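Local atomic coordinates of CymD (Pseudomonas putida, PDB entry 6Z34), a protein that forms an outer-membrane channel of the FadL family that admits monoaromatic hydrocarbons such as toluene, by lateral diffusion, for biodegradation. Residues A144-V147 against L151-G154; T256-S259 against G263-P266; S287-F290 against F294-A297; V314-K319 against D323-K328; G384-F389 against V394-L399. One frame throughout, in Å; residues are numbered along the deposited sequence.

Contact 1: A144-V147 against L151-G154; sequences AYQV and LSVG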
loop_
_atom_site.group_PDB
_atom_site.type_symbol
_atom_site.label_atom_id
_atom_site.label_comp_id
_atom_site.label_asym_id
_atom_site.label_seq_id
_atom_site.Cartn_x
_atom_site.Cartn_y
_atom_site.Cartn_z
ATOM N N ALA A 144 -2.312 -16.525 -14.948
ATOM C CA ALA A 144 -2.291 -15.770 -16.186
ATOM C C ALA A 144 -2.259 -16.749 -17.356
ATOM O O ALA A 144 -1.864 -17.911 -17.216
ATOM C CB ALA A 144 -1.102 -14.802 -16.233
ATOM N N TYR A 145 -2.707 -16.269 -18.514
ATOM C CA TYR A 145 -2.914 -17.144 -19.656
ATOM C C TYR A 145 -2.663 -16.358 -20.930
ATOM O O TYR A 145 -3.153 -15.230 -21.069
ATOM C CB TYR A 145 -4.335 -17.726 -19.647
ATOM C CG TYR A 145 -4.640 -18.654 -20.811
ATOM C CD1 TYR A 145 -4.091 -19.937 -20.871
ATOM C CD2 TYR A 145 -5.483 -18.253 -21.849
ATOM C CE1 TYR A 145 -4.379 -20.790 -21.934
ATOM C CE2 TYR A 145 -5.774 -19.097 -22.925
ATOM C CZ TYR A 145 -5.210 -20.363 -22.963
ATOM O OH TYR A 145 -5.492 -21.220 -24.010
ATOM N N GLN A 146 -1.889 -16.958 -21.843
ATOM C CA GLN A 146 -1.694 -16.418 -23.190
ATOM C C GLN A 146 -2.844 -16.901 -24.054
ATOM O O GLN A 146 -2.876 -18.064 -24.464
ATOM C CB GLN A 146 -0.370 -16.872 -23.793
ATOM C CG GLN A 146 0.843 -16.083 -23.370
ATOM C CD GLN A 146 2.121 -16.710 -23.886
ATOM O OE1 GLN A 146 2.205 -17.928 -24.029
ATOM N NE2 GLN A 146 3.120 -15.885 -24.174
ATOM N N VAL A 147 -3.797 -16.012 -24.327
ATOM C CA VAL A 147 -4.884 -16.365 -25.231
ATOM C C VAL A 147 -4.337 -16.646 -26.626
ATOM O O VAL A 147 -4.677 -17.657 -27.254
ATOM C CB VAL A 147 -5.944 -15.257 -25.249
ATOM C CG1 VAL A 147 -6.983 -15.575 -26.296
ATOM C CG2 VAL A 147 -6.574 -15.085 -23.825
ATOM N N LEU A 151 -2.559 -11.462 -27.197
ATOM C CA LEU A 151 -3.397 -11.190 -26.038
ATOM C C LEU A 151 -3.015 -12.078 -24.855
ATOM O O LEU A 151 -2.963 -13.306 -24.984
ATOM C CB LEU A 151 -4.875 -11.395 -26.386
ATOM C CG LEU A 151 -5.759 -11.216 -25.143
ATOM C CD1 LEU A 151 -5.759 -9.759 -24.678
ATOM C CD2 LEU A 151 -7.172 -11.686 -25.399
ATOM N N SER A 152 -2.754 -11.448 -23.704
ATOM C CA SER A 152 -2.554 -12.124 -22.427
ATOM C C SER A 152 -3.551 -11.576 -21.419
ATOM O O SER A 152 -3.762 -10.358 -21.347
ATOM C CB SER A 152 -1.139 -11.911 -21.892
ATOM O OG SER A 152 -0.253 -12.883 -22.409
ATOM N N VAL A 153 -4.155 -12.468 -20.638
ATOM C CA VAL A 153 -5.041 -12.095 -19.546
ATOM C C VAL A 153 -4.495 -12.651 -18.231
ATOM O O VAL A 153 -3.762 -13.644 -18.203
ATOM C CB VAL A 153 -6.475 -12.594 -19.776
ATOM C CG1 VAL A 153 -7.096 -11.939 -21.020
ATOM C CG2 VAL A 153 -6.494 -14.118 -19.857
ATOM N N GLY A 154 -4.886 -12.005 -17.127
ATOM C CA GLY A 154 -4.428 -12.408 -15.810
ATOM C C GLY A 154 -5.286 -11.832 -14.702
ATOM O O GLY A 154 -5.909 -10.769 -14.840
#
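Val153 O is approached by two groups of the facing strand: Tyr145 N gives it a 2.8 Å hydrogen bond, and the CA-H of Ala144 adds a softer contact at 3.3 Å between Ala144 CA and Val153 O. This is the closed end of a beta hairpin in the wall of the FadL-type barrel, where strand 131-146 turns back into strand 151-171. The bond is returned by Val153 N to Tyr145 O at 3.0 Å, which makes Tyr145 and Val153 a hydrogen-bonded antiparallel pair. Nearer the turn, Val147 N reaches Leu151 O only in a weak, bent bond.

The two faces differ in kind. Ala144, Gln146 and Ser152 share one, where they meet Thr38 of the N-terminal part of the chain, consistent with its plugging the barrel as in FadL. Ala144, Ser152 and Gly154 suit it by being small: a side chain on Gly154 would begin about 3.4 Å from Ala144 CB, a tight fit. Ser152 OG bonds to Thr38 OG1, while the longer Gln146 puts its aliphatic CG there, 3.5 Å from Ser152 OG.

Tyr145 and Val153 occupy the other face, and the Tyr145 ring leans away to meet Tyr94 on the next strand. At the turn, the Val147 and Leu151 side chains run alongside one another in the same direction. With its CG anti to the backbone N (chi1 176°), Leu151 brings CD2 to 3.8 Å from Val147 CB. Val147 CG2 also touches Val153, its methyl lying 4.1 Å from Val153 CG2.

Contact 2: T256-S259 against G263-P266; sequences TAVS and GNIP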
loop_
_atom_site.group_PDB
_atom_site.type_symbol
_atom_site.label_atom_id
_atom_site.label_comp_id
_atom_site.label_asym_id
_atom_site.label_seq_id
_atom_site.Cartn_x
_atom_site.Cartn_y
_atom_site.Cartn_z
ATOM N N THR A 256 -7.337 7.306 27.746
ATOM C CA THR A 256 -6.876 8.017 28.927
ATOM C C THR A 256 -7.543 9.388 28.993
ATOM O O THR A 256 -7.511 10.149 28.018
ATOM C CB THR A 256 -5.355 8.154 28.924
ATOM O OG1 THR A 256 -4.769 6.868 28.703
ATOM C CG2 THR A 256 -4.873 8.689 30.278
ATOM N N ALA A 257 -8.173 9.681 30.129
ATOM C CA ALA A 257 -8.678 11.015 30.418
ATOM C C ALA A 257 -7.561 11.831 31.053
ATOM O O ALA A 257 -6.976 11.410 32.053
ATOM C CB ALA A 257 -9.881 10.942 31.359
ATOM N N VAL A 258 -7.256 12.986 30.472
ATOM C CA VAL A 258 -6.141 13.816 30.919
ATOM C C VAL A 258 -6.688 14.985 31.728
ATOM O O VAL A 258 -7.578 15.714 31.267
ATOM C CB VAL A 258 -5.295 14.300 29.735
ATOM C CG1 VAL A 258 -4.052 15.003 30.235
ATOM C CG2 VAL A 258 -4.903 13.115 28.881
ATOM N N SER A 259 -6.150 15.166 32.931
ATOM C CA SER A 259 -6.571 16.246 33.814
ATOM C C SER A 259 -5.384 16.690 34.652
ATOM O O SER A 259 -4.628 15.853 35.160
ATOM C CB SER A 259 -7.726 15.810 34.720
ATOM O OG SER A 259 -7.834 16.663 35.857
ATOM N N GLY A 263 -5.160 13.711 37.397
ATOM C CA GLY A 263 -4.230 12.797 36.771
ATOM C C GLY A 263 -4.811 12.248 35.475
ATOM O O GLY A 263 -5.906 12.602 35.033
ATOM N N ASN A 264 -4.045 11.352 34.870
ATOM C CA ASN A 264 -4.392 10.722 33.602
ATOM C C ASN A 264 -5.011 9.371 33.904
ATOM O O ASN A 264 -4.300 8.399 34.168
ATOM C CB ASN A 264 -3.159 10.580 32.724
ATOM C CG ASN A 264 -2.397 11.852 32.631
ATOM O OD1 ASN A 264 -2.977 12.906 32.378
ATOM N ND2 ASN A 264 -1.093 11.782 32.856
ATOM N N ILE A 265 -6.336 9.308 33.853
ATOM C CA ILE A 265 -7.085 8.112 34.215
ATOM C C ILE A 265 -7.190 7.232 32.964
ATOM O O ILE A 265 -7.942 7.593 32.038
ATOM C CB ILE A 265 -8.464 8.468 34.771
ATOM C CG1 ILE A 265 -8.319 9.453 35.932
ATOM C CG2 ILE A 265 -9.206 7.231 35.239
ATOM C CD1 ILE A 265 -9.648 9.958 36.418
ATOM N N PRO A 266 -6.476 6.120 32.888
ATOM C CA PRO A 266 -6.614 5.257 31.714
ATOM C C PRO A 266 -7.736 4.259 31.926
ATOM O O PRO A 266 -7.905 3.700 33.010
ATOM C CB PRO A 266 -5.251 4.557 31.642
ATOM C CG PRO A 266 -4.806 4.463 33.084
ATOM C CD PRO A 266 -5.519 5.571 33.869
#
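Backbone bonds tie Ala257 to Ile265 from both directions, at the far tip of the beta hairpin of strands 234-259 and 265-273, well away from the chain's centre. Ala257 N gives to Ile265 O at 2.8 Å, and Ile265 N returns a bond to Ala257 O. Toward the turn the pairing fades to a weak bond from Ser259 N to Gly263 O. Gly263 has a positive phi (70°), which glycine adopts easily. Two CA-H groups supplement these bonds, the closer being Asn264 CA at 3.1 Å from Ala257 O.

The side chains meet by van der Waals contact, in part carbon against oxygen. Thr256 sets its two branches on different partners: CG2, trans to the main-chain nitrogen, lies 3.5 Å from Asn264 CB, while OG1 comes 3.8 Å from Pro266 CB. With an alanine here both branches go, which would probably open a gap beside Asn264 CB and the proline ring. Val258 lies alongside Asn264, its CG1 3.2 Å from Asn264 OD1. Ala257 CB and Ile265 CB meet loosely at 4.4 Å.

Polar side-chain bonding turns elsewhere: Ser259 OG bonds to Pro196 O and Ala262 N. Pro266 forms a non-hydrogen-bonded pair with Thr256, so its lack of an N-H costs this hairpin nothing; the cohesion rests on the main chain.

Contact 3: S287-F290 against F294-A297; sequences SHEF and FAVA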
loop_
_atom_site.group_PDB
_atom_site.type_symbol
_atom_site.label_atom_id
_atom_site.label_comp_id
_atom_site.label_asym_id
_atom_site.label_seq_id
_atom_site.Cartn_x
_atom_site.Cartn_y
_atom_site.Cartn_z
ATOM N N SER A 287 4.370 -0.219 -23.026
ATOM C CA SER A 287 5.794 -0.525 -23.061
ATOM C C SER A 287 6.271 -0.565 -24.508
ATOM O O SER A 287 5.635 -1.193 -25.362
ATOM C CB SER A 287 6.089 -1.870 -22.408
ATOM O OG SER A 287 7.481 -2.106 -22.417
ATOM N N HIS A 288 7.401 0.084 -24.773
ATOM C CA HIS A 288 7.980 0.155 -26.105
ATOM C C HIS A 288 9.427 -0.292 -26.004
ATOM O O HIS A 288 10.224 0.333 -25.297
ATOM C CB HIS A 288 7.885 1.571 -26.689
ATOM C CG HIS A 288 8.283 1.653 -28.129
ATOM N ND1 HIS A 288 7.491 1.170 -29.149
ATOM C CD2 HIS A 288 9.396 2.149 -28.720
ATOM C CE1 HIS A 288 8.099 1.369 -30.306
ATOM N NE2 HIS A 288 9.255 1.962 -30.073
ATOM N N GLU A 289 9.758 -1.373 -26.688
ATOM C CA GLU A 289 11.079 -1.976 -26.607
ATOM C C GLU A 289 11.763 -1.742 -27.952
ATOM O O GLU A 289 11.550 -2.493 -28.901
ATOM C CB GLU A 289 10.967 -3.466 -26.247
ATOM C CG GLU A 289 10.598 -3.699 -24.788
ATOM C CD GLU A 289 9.963 -5.063 -24.507
ATOM O OE1 GLU A 289 10.238 -6.032 -25.247
ATOM O OE2 GLU A 289 9.185 -5.157 -23.527
ATOM N N PHE A 290 12.568 -0.671 -28.034
ATOM C CA PHE A 290 13.302 -0.372 -29.262
ATOM C C PHE A 290 14.240 -1.509 -29.659
ATOM O O PHE A 290 14.640 -1.601 -30.827
ATOM C CB PHE A 290 14.121 0.912 -29.115
ATOM C CG PHE A 290 13.305 2.141 -28.814
ATOM C CD1 PHE A 290 12.655 2.827 -29.826
ATOM C CD2 PHE A 290 13.214 2.630 -27.517
ATOM C CE1 PHE A 290 11.920 3.970 -29.549
ATOM C CE2 PHE A 290 12.481 3.772 -27.234
ATOM C CZ PHE A 290 11.833 4.442 -28.255
ATOM N N PHE A 294 17.023 -1.919 -24.731
ATOM C CA PHE A 294 16.532 -0.595 -24.355
ATOM C C PHE A 294 15.016 -0.540 -24.467
ATOM O O PHE A 294 14.464 -0.716 -25.558
ATOM C CB PHE A 294 17.164 0.480 -25.236
ATOM C CG PHE A 294 16.679 1.868 -24.934
ATOM C CD1 PHE A 294 16.731 2.369 -23.645
ATOM C CD2 PHE A 294 16.167 2.672 -25.942
ATOM C CE1 PHE A 294 16.283 3.657 -23.364
ATOM C CE2 PHE A 294 15.715 3.950 -25.671
ATOM C CZ PHE A 294 15.772 4.443 -24.380
ATOM N N ALA A 295 14.346 -0.277 -23.346
ATOM C CA ALA A 295 12.896 -0.135 -23.307
ATOM C C ALA A 295 12.507 1.144 -22.567
ATOM O O ALA A 295 13.255 1.641 -21.720
ATOM C CB ALA A 295 12.250 -1.341 -22.626
ATOM N N VAL A 296 11.333 1.682 -22.892
ATOM C CA VAL A 296 10.708 2.733 -22.094
ATOM C C VAL A 296 9.257 2.354 -21.842
ATOM O O VAL A 296 8.588 1.776 -22.705
ATOM C CB VAL A 296 10.801 4.140 -22.738
ATOM C CG1 VAL A 296 12.224 4.457 -23.196
ATOM C CG2 VAL A 296 9.809 4.298 -23.870
ATOM N N ALA A 297 8.781 2.650 -20.636
ATOM C CA ALA A 297 7.414 2.355 -20.245
ATOM C C ALA A 297 6.780 3.617 -19.678
ATOM O O ALA A 297 7.474 4.490 -19.142
ATOM C CB ALA A 297 7.373 1.223 -19.222
#
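Phe290 and Phe294 lie side by side at the end of a beta hairpin of the FadL-type barrel, where strand 281-289 turns into strand 294-303. Their ring planes are only 13° apart, but offset so far that little of one ring faces the other; the centroids are 5.3 Å apart. Contact is made along one flank of each, Phe290 CD2 coming within 3.3 Å of Phe294 CD2. The first torsions produce this pairing: Phe294 swings its ring to the far side of CB from its own N, whereas Phe290 keeps CG beside the N (chi1 -60°), and both rings rise on one side.

Around this pair, His288 supplies the next shell. Its CD2 stands 3.2 Å above the plane of the Phe290 ring, toward the rim, and its ND1 bonds to Thr234 OG1 on the neighbouring strand, which fixes the imidazole's rotation. A histidine thus serves both the aromatic cluster and a polar neighbour.

What places these side chains is the backbone pairing of His288 with Val296. His288 N gives a straight bond (168°) to Val296 O at 2.9 Å, and Val296 N returns one to His288 O. The alternate face carries Ser287, Ala295 and Ala297, small enough to lie under Phe23 and Ile19, and Glu289, whose CG rests on Ala295 CB before its carboxylate leads away to a long, weak ion pair with Arg235. On the aromatic side, Val296 CG1 meets the Phe290 ring edge, 4.1 Å from Phe290 CE2.

Contact 4: V314-K319 against D323-K328; sequences VNFKQK and DTINLK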
loop_
_atom_site.group_PDB
_atom_site.type_symbol
_atom_site.label_atom_id
_atom_site.label_comp_id
_atom_site.label_asym_id
_atom_site.label_seq_id
_atom_site.Cartn_x
_atom_site.Cartn_y
_atom_site.Cartn_z
ATOM N N VAL A 314 -15.741 4.480 14.825
ATOM C CA VAL A 314 -14.741 4.097 15.814
ATOM C C VAL A 314 -15.468 3.896 17.133
ATOM O O VAL A 314 -16.031 4.854 17.681
ATOM C CB VAL A 314 -13.640 5.160 15.966
ATOM C CG1 VAL A 314 -12.620 4.715 17.007
ATOM C CG2 VAL A 314 -12.972 5.452 14.604
ATOM N N ASN A 315 -15.485 2.659 17.629
ATOM C CA ASN A 315 -16.191 2.318 18.856
ATOM C C ASN A 315 -15.228 1.709 19.864
ATOM O O ASN A 315 -14.454 0.805 19.530
ATOM C CB ASN A 315 -17.354 1.349 18.590
ATOM C CG ASN A 315 -18.248 1.808 17.457
ATOM O OD1 ASN A 315 -18.242 2.985 17.091
ATOM N ND2 ASN A 315 -19.043 0.894 16.916
ATOM N N PHE A 316 -15.275 2.217 21.091
ATOM C CA PHE A 316 -14.489 1.708 22.204
ATOM C C PHE A 316 -15.456 1.286 23.299
ATOM O O PHE A 316 -16.406 2.012 23.603
ATOM C CB PHE A 316 -13.506 2.777 22.709
ATOM C CG PHE A 316 -12.971 2.528 24.099
ATOM C CD1 PHE A 316 -11.762 1.863 24.285
ATOM C CD2 PHE A 316 -13.664 2.990 25.222
ATOM C CE1 PHE A 316 -11.258 1.643 25.565
ATOM C CE2 PHE A 316 -13.176 2.776 26.506
ATOM C CZ PHE A 316 -11.977 2.104 26.684
ATOM N N LYS A 317 -15.233 0.108 23.872
ATOM C CA LYS A 317 -16.097 -0.416 24.921
ATOM C C LYS A 317 -15.217 -0.796 26.100
ATOM O O LYS A 317 -14.309 -1.622 25.960
ATOM C CB LYS A 317 -16.936 -1.608 24.430
ATOM C CG LYS A 317 -17.132 -2.708 25.472
ATOM C CD LYS A 317 -18.225 -3.696 25.078
ATOM C CE LYS A 317 -18.144 -4.936 25.938
ATOM N NZ LYS A 317 -16.878 -5.648 25.587
ATOM N N GLN A 318 -15.473 -0.170 27.248
ATOM C CA GLN A 318 -14.611 -0.319 28.415
ATOM C C GLN A 318 -14.814 -1.695 29.041
ATOM O O GLN A 318 -15.941 -2.085 29.358
ATOM C CB GLN A 318 -14.915 0.796 29.412
ATOM C CG GLN A 318 -14.125 0.766 30.696
ATOM C CD GLN A 318 -14.691 1.759 31.720
ATOM O OE1 GLN A 318 -15.902 1.839 31.910
ATOM N NE2 GLN A 318 -13.814 2.510 32.373
ATOM N N LYS A 319 -13.715 -2.437 29.219
ATOM C CA LYS A 319 -13.829 -3.873 29.480
ATOM C C LYS A 319 -14.365 -4.172 30.878
ATOM O O LYS A 319 -14.917 -5.257 31.106
ATOM C CB LYS A 319 -12.479 -4.564 29.267
ATOM C CG LYS A 319 -12.591 -6.086 29.131
ATOM C CD LYS A 319 -13.259 -6.492 27.809
ATOM C CE LYS A 319 -13.474 -8.002 27.719
ATOM N NZ LYS A 319 -13.854 -8.465 26.348
ATOM N N ASP A 323 -19.239 0.122 29.350
ATOM C CA ASP A 323 -19.534 1.493 28.961
ATOM C C ASP A 323 -18.750 1.833 27.701
ATOM O O ASP A 323 -17.540 1.596 27.632
ATOM C CB ASP A 323 -19.173 2.465 30.085
ATOM C CG ASP A 323 -20.236 2.536 31.171
ATOM O OD1 ASP A 323 -20.637 1.480 31.701
ATOM O OD2 ASP A 323 -20.664 3.663 31.502
ATOM N N THR A 324 -19.436 2.395 26.712
ATOM C CA THR A 324 -18.850 2.622 25.403
ATOM C C THR A 324 -18.748 4.107 25.091
ATOM O O THR A 324 -19.405 4.952 25.703
ATOM C CB THR A 324 -19.659 1.934 24.294
ATOM O OG1 THR A 324 -20.927 2.588 24.140
ATOM C CG2 THR A 324 -19.880 0.473 24.638
ATOM N N ILE A 325 -17.895 4.403 24.121
ATOM C CA ILE A 325 -17.802 5.718 23.511
ATOM C C ILE A 325 -17.727 5.494 22.011
ATOM O O ILE A 325 -16.933 4.672 21.544
ATOM C CB ILE A 325 -16.589 6.516 24.028
ATOM C CG1 ILE A 325 -16.582 7.912 23.424
ATOM C CG2 ILE A 325 -15.271 5.793 23.786
ATOM C CD1 ILE A 325 -17.448 8.839 24.192
ATOM N N ASN A 326 -18.588 6.174 21.264
ATOM C CA ASN A 326 -18.708 5.954 19.833
ATOM C C ASN A 326 -18.322 7.219 19.089
ATOM O O ASN A 326 -18.491 8.333 19.589
ATOM C CB ASN A 326 -20.120 5.543 19.456
ATOM C CG ASN A 326 -20.473 4.172 19.973
ATOM O OD1 ASN A 326 -19.708 3.219 19.818
ATOM N ND2 ASN A 326 -21.626 4.067 20.618
ATOM N N LEU A 327 -17.819 7.046 17.882
ATOM C CA LEU A 327 -17.152 8.149 17.220
ATOM C C LEU A 327 -17.163 7.927 15.717
ATOM O O LEU A 327 -16.739 6.866 15.247
ATOM C CB LEU A 327 -15.724 8.243 17.749
ATOM C CG LEU A 327 -14.944 9.496 17.432
ATOM C CD1 LEU A 327 -14.774 9.682 16.000
ATOM C CD2 LEU A 327 -15.683 10.679 18.023
ATOM N N LYS A 328 -17.658 8.915 14.974
ATOM C CA LYS A 328 -17.556 8.936 13.519
ATOM C C LYS A 328 -16.502 9.979 13.127
ATOM O O LYS A 328 -16.333 10.997 13.816
ATOM C CB LYS A 328 -18.894 9.251 12.861
ATOM C CG LYS A 328 -19.119 10.776 12.611
ATOM C CD LYS A 328 -20.562 11.250 12.368
ATOM C CE LYS A 328 -20.683 12.251 11.241
ATOM N NZ LYS A 328 -22.003 12.939 11.414
#
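Val314 opens the pairing of this two-stranded hairpin: its N gives a 2.6 Å hydrogen bond to Leu327 O, and the two branched aliphatic side chains meet at their roots, Val314 CB to Leu327 CB 4.1 Å.

Asn315 comes next, on the alternate face. Its amide crosses that of Asn326, the two planes 73° apart, polar group against polar group on a side where asparagine suits the partly exposed surface. Replacing Asn315 by alanine would probably cost the Asn326 amide the side chain it crosses and make it freer to turn.

Phe316 is buried and doubly tied to Ile325: Phe316 N reaches Ile325 O at 3.0 Å, nearly straight, and Ile325 N answers to Phe316 O. A chi1 of 161° turns the Phe316 ring away from its own N and brings CD2 to 3.5 Å from Ile325 CG2. Lys317 uses the foot of its chain, CB lying 3.6 Å from Thr324 CG2, while its amine leads away to a long, weak ion pair with Glu270. Gln318 closes the pairing with a 2.7 Å bond from its N to Asp323 O; its OE1 turns to Thr321 OG1, a hydroxyl that also bonds Asp323 N.

The hairpin lies far from the chain's centre, on the same side as the hairpin 234-259/265-273. Strand 265-273 pairs with 313-318 and strand 184-185 with 324-328, while Leu188 and Met189 of helix 188-193 pack against Phe316 and Ile325.

Contact 5: G384-F389 against V394-L399; sequences GFSYAF and VVDFSL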
loop_
_atom_site.group_PDB
_atom_site.type_symbol
_atom_site.label_atom_id
_atom_site.label_comp_id
_atom_site.label_asym_id
_atom_site.label_seq_id
_atom_site.Cartn_x
_atom_site.Cartn_y
_atom_site.Cartn_z
ATOM N N GLY A 384 17.766 2.489 -10.520
ATOM C CA GLY A 384 18.013 1.123 -10.092
ATOM C C GLY A 384 18.870 0.371 -11.092
ATOM O O GLY A 384 19.228 0.879 -12.167
ATOM N N PHE A 385 19.191 -0.863 -10.712
ATOM C CA PHE A 385 20.065 -1.716 -11.489
ATOM C C PHE A 385 19.732 -3.164 -11.177
ATOM O O PHE A 385 19.130 -3.481 -10.146
ATOM C CB PHE A 385 21.551 -1.440 -11.209
ATOM C CG PHE A 385 22.057 -2.058 -9.931
ATOM C CD1 PHE A 385 22.462 -3.389 -9.893
ATOM C CD2 PHE A 385 22.151 -1.299 -8.775
ATOM C CE1 PHE A 385 22.915 -3.958 -8.721
ATOM C CE2 PHE A 385 22.615 -1.858 -7.597
ATOM C CZ PHE A 385 22.995 -3.190 -7.569
ATOM N N SER A 386 20.147 -4.040 -12.090
ATOM C CA SER A 386 20.082 -5.474 -11.892
ATOM C C SER A 386 21.434 -6.083 -12.236
ATOM O O SER A 386 22.149 -5.602 -13.120
ATOM C CB SER A 386 18.982 -6.111 -12.740
ATOM O OG SER A 386 17.721 -5.935 -12.136
ATOM N N TYR A 387 21.785 -7.132 -11.504
ATOM C CA TYR A 387 22.956 -7.934 -11.800
ATOM C C TYR A 387 22.531 -9.389 -11.851
ATOM O O TYR A 387 21.773 -9.849 -10.989
ATOM C CB TYR A 387 24.060 -7.744 -10.766
ATOM C CG TYR A 387 25.361 -8.366 -11.207
ATOM C CD1 TYR A 387 26.210 -7.693 -12.067
ATOM C CD2 TYR A 387 25.721 -9.644 -10.797
ATOM C CE1 TYR A 387 27.408 -8.267 -12.492
ATOM C CE2 TYR A 387 26.909 -10.225 -11.211
ATOM C CZ TYR A 387 27.749 -9.535 -12.059
ATOM O OH TYR A 387 28.936 -10.106 -12.478
ATOM N N ALA A 388 22.997 -10.101 -12.872
ATOM C CA ALA A 388 22.745 -11.528 -13.008
ATOM C C ALA A 388 24.042 -12.251 -12.669
ATOM O O ALA A 388 25.035 -12.120 -13.386
ATOM C CB ALA A 388 22.254 -11.866 -14.410
ATOM N N PHE A 389 24.054 -12.962 -11.543
ATOM C CA PHE A 389 25.215 -13.757 -11.178
ATOM C C PHE A 389 25.322 -15.028 -12.004
ATOM O O PHE A 389 26.380 -15.665 -11.993
ATOM C CB PHE A 389 25.173 -14.147 -9.696
ATOM C CG PHE A 389 25.307 -12.993 -8.750
ATOM C CD1 PHE A 389 24.200 -12.247 -8.386
ATOM C CD2 PHE A 389 26.534 -12.670 -8.207
ATOM C CE1 PHE A 389 24.326 -11.182 -7.520
ATOM C CE2 PHE A 389 26.666 -11.614 -7.328
ATOM C CZ PHE A 389 25.559 -10.867 -6.984
ATOM N N VAL A 394 19.424 -13.590 -10.023
ATOM C CA VAL A 394 19.439 -12.175 -10.387
ATOM C C VAL A 394 19.148 -11.331 -9.157
ATOM O O VAL A 394 18.245 -11.643 -8.374
ATOM C CB VAL A 394 18.432 -11.852 -11.514
ATOM C CG1 VAL A 394 18.369 -10.340 -11.771
ATOM C CG2 VAL A 394 18.813 -12.589 -12.808
ATOM N N VAL A 395 19.915 -10.259 -8.992
ATOM C CA VAL A 395 19.691 -9.275 -7.941
ATOM C C VAL A 395 19.185 -7.997 -8.584
ATOM O O VAL A 395 19.703 -7.567 -9.620
ATOM C CB VAL A 395 20.967 -9.008 -7.124
ATOM C CG1 VAL A 395 20.724 -7.901 -6.134
ATOM C CG2 VAL A 395 21.363 -10.262 -6.405
ATOM N N ASP A 396 18.149 -7.410 -7.981
ATOM C CA ASP A 396 17.564 -6.157 -8.430
ATOM C C ASP A 396 17.600 -5.176 -7.276
ATOM O O ASP A 396 17.421 -5.573 -6.122
ATOM C CB ASP A 396 16.129 -6.337 -8.908
ATOM C CG ASP A 396 15.984 -7.464 -9.908
ATOM O OD1 ASP A 396 16.318 -7.262 -11.090
ATOM O OD2 ASP A 396 15.511 -8.548 -9.517
ATOM N N PHE A 397 17.820 -3.899 -7.590
ATOM C CA PHE A 397 17.972 -2.881 -6.564
ATOM C C PHE A 397 17.400 -1.561 -7.048
ATOM O O PHE A 397 17.557 -1.191 -8.211
ATOM C CB PHE A 397 19.432 -2.674 -6.168
ATOM C CG PHE A 397 19.641 -1.505 -5.248
ATOM C CD1 PHE A 397 19.476 -1.650 -3.885
ATOM C CD2 PHE A 397 20.000 -0.262 -5.747
ATOM C CE1 PHE A 397 19.670 -0.578 -3.032
ATOM C CE2 PHE A 397 20.188 0.817 -4.897
ATOM C CZ PHE A 397 20.025 0.656 -3.540
ATOM N N SER A 398 16.806 -0.819 -6.116
ATOM C CA SER A 398 16.005 0.350 -6.447
ATOM C C SER A 398 16.151 1.407 -5.358
ATOM O O SER A 398 16.163 1.086 -4.167
ATOM C CB SER A 398 14.538 -0.046 -6.589
ATOM O OG SER A 398 13.839 0.852 -7.404
ATOM N N LEU A 399 16.235 2.665 -5.778
ATOM C CA LEU A 399 16.225 3.810 -4.882
ATOM C C LEU A 399 15.265 4.862 -5.425
ATOM O O LEU A 399 15.346 5.229 -6.601
ATOM C CB LEU A 399 17.625 4.393 -4.730
ATOM C CG LEU A 399 17.787 5.339 -3.549
ATOM C CD1 LEU A 399 17.845 4.556 -2.248
ATOM C CD2 LEU A 399 19.035 6.181 -3.734
#
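The axes of strands 384-388 and 394-399 approach to 4.6 Å and run antiparallel (169°), in a regular beta hairpin of the FadL-type barrel wall. Four backbone bonds join them, in two reciprocal sets: Phe385 with Phe397, and Tyr387 with Val395, where Val395 N to Tyr387 O measures 2.8 Å. Gly384 suits its place because a CB there would run into Phe397 O, already 3.0 Å from Gly384 CA.

Phe385 and Phe397 share a face with Tyr387 and Val395. The Phe385 CG stands between its backbone N and carbonyl carbon (chi1 79°), which swings the ring across the strand gap until Phe397 CB lies over its face, a CH-pi contact of 4.0 Å from Phe397 CB to the Phe385 centroid. The two rings themselves meet obliquely, their planes at 35°. Large aromatic and aliphatic groups fit this side, probably turned to lipid.

Ser386, Ala388 and Ser398 share the alternate face with Asp396 and Val394; there Ser398 OG bonds to Pro11 O of helix 10-15. Near the turn, Tyr387 CD2 sits over the centre of the Phe389 ring, while Val395 comes to that ring's edge, its CG2 3.3 Å from Phe389 CE1.

All five contacts close antiparallel hairpins of the same barrel-forming chain, yet they fall into two groups. Contacts 1, 3 and 5 lie around one end of the barrel, contact 3 having its centre about 20 Å from that of contact 1 and 18 Å from that of contact 5. Each is partly buried, with small or polar residues, for the most part, on one face and larger ones on the other. Contacts 2 and 4 lie on the opposite side of the chain's centre, their nearest atoms about 6 Å apart, linked because strands 265-273 and 313-318 pair. Aromatic pairs mark contacts 3 and 5; contact 4, a surface contact, crosses two asparagines, and partly buried contact 2 coheres mostly through its main chain.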